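Side-chain contact in mobilization protein A (Pseudomonas aeruginosa, PDB 2NS6), which nicks one DNA strand at a plasmid's origin of transfer, as the metal-dependent relaxase of the relaxosome, so that the strand can be passed on in conjugation: residues S125-D130 against A137-R142. Numbering follows the deposited sequence.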
loop_
_atom_site.group_PDB
_atom_site.type_symbol
_atom_site.label_atom_id
_atom_site.label_comp_id
_atom_site.label_asym_id
_atom_site.label_seq_id
_atom_site.Cartn_x
_atom_site.Cartn_y
_atom_site.Cartn_z
ATOM N N SER A 125 3.041 4.297 -1.507
ATOM C CA SER A 125 3.528 5.601 -1.943
ATOM C C SER A 125 5.046 5.490 -1.984
ATOM O O SER A 125 5.671 5.079 -1.003
ATOM C CB SER A 125 3.122 6.678 -0.936
ATOM O OG SER A 125 3.817 7.886 -1.186
ATOM N N GLU A 126 5.639 5.857 -3.114
ATOM C CA GLU A 126 7.084 5.772 -3.265
ATOM C C GLU A 126 7.824 6.986 -2.726
ATOM O O GLU A 126 8.658 7.577 -3.414
ATOM C CB GLU A 126 7.438 5.537 -4.734
ATOM C CG GLU A 126 7.095 4.137 -5.209
ATOM C CD GLU A 126 7.005 4.054 -6.717
ATOM O OE1 GLU A 126 7.676 3.187 -7.310
ATOM O OE2 GLU A 126 6.257 4.861 -7.302
ATOM N N ARG A 127 7.507 7.338 -1.483
ATOM C CA ARG A 127 8.123 8.458 -0.781
ATOM C C ARG A 127 8.657 7.902 0.524
ATOM O O ARG A 127 7.952 7.205 1.247
ATOM C CB ARG A 127 7.088 9.549 -0.482
ATOM C CG ARG A 127 6.544 10.242 -1.724
ATOM C CD ARG A 127 7.515 11.317 -2.215
ATOM N NE ARG A 127 7.111 11.896 -3.493
ATOM C CZ ARG A 127 7.625 13.010 -3.997
ATOM N NH1 ARG A 127 8.558 13.668 -3.324
ATOM N NH2 ARG A 127 7.218 13.461 -5.174
ATOM N N ILE A 128 9.908 8.216 0.819
ATOM C CA ILE A 128 10.564 7.734 2.021
ATOM C C ILE A 128 10.249 8.597 3.232
ATOM O O ILE A 128 10.577 9.788 3.263
ATOM C CB ILE A 128 12.088 7.706 1.803
ATOM C CG1 ILE A 128 12.406 6.820 0.597
ATOM C CG2 ILE A 128 12.800 7.217 3.058
ATOM C CD1 ILE A 128 13.843 6.888 0.126
ATOM N N ASN A 129 9.614 8.007 4.239
ATOM C CA ASN A 129 9.318 8.784 5.429
ATOM C C ASN A 129 10.548 8.780 6.326
ATOM O O ASN A 129 10.839 7.788 6.997
ATOM C CB ASN A 129 8.129 8.209 6.192
ATOM C CG ASN A 129 7.659 9.140 7.297
ATOM O OD1 ASN A 129 8.413 9.994 7.761
ATOM N ND2 ASN A 129 6.419 8.975 7.727
ATOM N N ASP A 130 11.269 9.897 6.323
ATOM C CA ASP A 130 12.477 10.043 7.128
ATOM C C ASP A 130 12.194 10.601 8.521
ATOM O O ASP A 130 13.120 10.922 9.259
ATOM C CB ASP A 130 13.484 10.953 6.414
ATOM C CG ASP A 130 12.851 12.237 5.905
ATOM O OD1 ASP A 130 11.779 12.620 6.407
ATOM O OD2 ASP A 130 13.432 12.869 5.005
ATOM N N ALA A 137 1.464 20.382 1.451
ATOM C CA ALA A 137 1.866 21.069 0.228
ATOM C C ALA A 137 3.371 20.970 -0.067
ATOM O O ALA A 137 3.811 21.283 -1.176
ATOM C CB ALA A 137 1.450 22.549 0.307
ATOM N N GLN A 138 4.158 20.533 0.916
ATOM C CA GLN A 138 5.609 20.420 0.736
ATOM C C GLN A 138 6.116 18.985 0.661
ATOM O O GLN A 138 7.222 18.732 0.182
ATOM C CB GLN A 138 6.338 21.120 1.886
ATOM C CG GLN A 138 7.857 21.126 1.752
ATOM C CD GLN A 138 8.550 21.594 3.019
ATOM O OE1 GLN A 138 8.120 22.554 3.654
ATOM N NE2 GLN A 138 9.635 20.919 3.388
ATOM N N TRP A 139 5.310 18.045 1.142
ATOM C CA TRP A 139 5.713 16.643 1.162
ATOM C C TRP A 139 6.109 16.047 -0.186
ATOM O O TRP A 139 7.099 15.321 -0.274
ATOM C CB TRP A 139 4.610 15.795 1.807
ATOM C CG TRP A 139 4.949 14.330 1.928
ATOM C CD1 TRP A 139 4.690 13.353 1.010
ATOM C CD2 TRP A 139 5.667 13.696 2.996
ATOM N NE1 TRP A 139 5.203 12.158 1.435
ATOM C CE2 TRP A 139 5.811 12.334 2.649
ATOM C CE3 TRP A 139 6.209 14.146 4.207
ATOM C CZ2 TRP A 139 6.475 11.412 3.469
ATOM C CZ3 TRP A 139 6.874 13.227 5.028
ATOM C CH2 TRP A 139 7.000 11.878 4.652
ATOM N N PHE A 140 5.351 16.361 -1.233
ATOM C CA PHE A 140 5.612 15.806 -2.555
ATOM C C PHE A 140 6.532 16.633 -3.464
ATOM O O PHE A 140 6.762 16.278 -4.625
ATOM C CB PHE A 140 4.277 15.526 -3.257
ATOM C CG PHE A 140 3.358 14.612 -2.475
ATOM C CD1 PHE A 140 2.449 15.127 -1.555
ATOM C CD2 PHE A 140 3.414 13.231 -2.657
ATOM C CE1 PHE A 140 1.604 14.275 -0.829
ATOM C CE2 PHE A 140 2.578 12.371 -1.939
ATOM C CZ PHE A 140 1.672 12.895 -1.022
ATOM N N LYS A 141 7.060 17.733 -2.941
ATOM C CA LYS A 141 7.968 18.562 -3.719
ATOM C C LYS A 141 9.246 17.763 -3.925
ATOM O O LYS A 141 9.401 16.662 -3.377
ATOM C CB LYS A 141 8.268 19.868 -2.973
ATOM C CG LYS A 141 7.067 20.808 -2.859
ATOM C CD LYS A 141 7.310 21.928 -1.850
ATOM C CE LYS A 141 6.172 22.942 -1.859
ATOM N NZ LYS A 141 5.842 23.431 -0.477
ATOM N N ARG A 142 10.154 18.310 -4.727
ATOM C CA ARG A 142 11.424 17.658 -5.002
ATOM C C ARG A 142 12.232 17.570 -3.721
ATOM O O ARG A 142 12.115 18.421 -2.845
ATOM C CB ARG A 142 12.200 18.444 -6.061
ATOM C CG ARG A 142 11.457 18.543 -7.382
ATOM C CD ARG A 142 12.199 19.382 -8.412
ATOM N NE ARG A 142 11.376 19.597 -9.603
ATOM C CZ ARG A 142 10.946 18.625 -10.405
ATOM N NH1 ARG A 142 11.258 17.359 -10.153
ATOM N NH2 ARG A 142 10.196 18.919 -11.457
#
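Arg127 reaches out of the loop that follows strand 117-124 to bond the carbonyl of Lys141 in the turn after helix 136-139, while Trp139 packs on its CB and CG and Phe140 beside its outer end: a mixed polar and aromatic contact at the periphery of the relaxase fold, away from its catalytic tyrosine. The guanidinium does the polar work. Its NH1 donates to Lys141 O at 3.1 Å, a somewhat bent bond (147° at the hydrogen) with the donor well off the carbonyl plane, and a second bond from NH1 goes to Ala153 O. NH2 lies 2.9 Å from Phe140 O, and the CA of Phe140 sits over one face of the group. An arginine suits this place because its N-H groups can bond carbonyls of two different parts of the chain, Lys141 and Ala153.

The aliphatic part of Arg127 runs past the indole of Trp139, with CB 3.7 Å from NE1. A bend at chi2 (-81°) then carries the outer chain across Phe140, where NE comes 4.0 Å from CD2 with the guanidinium steeply inclined to the ring. Within the turn, CD1 of Trp139 stands 3.5 Å above the centre of the Phe140 ring. At the far rim of the indole, Trp139 CH2 touches Asn129 CG at 3.9 Å, the amide nearly perpendicular to the ring. Asparagine suits this spot because its amide both accepts, from Gly131 N, and donates, to the backbone O of His45, which with Gln96 binds a manganese ion other than the one held by three histidines.

The indole offers carbon surface to Asn129 and an N-H that hydrogen-bonds Tyr56 OH of helix 53-63, whose Ala59 and Ala60 pack on Phe140. Burial of Arg127 is probably paid for by Lys141 O and Ala153 O, whose partial charges would stabilise its positive charge without an acidic partner from either segment.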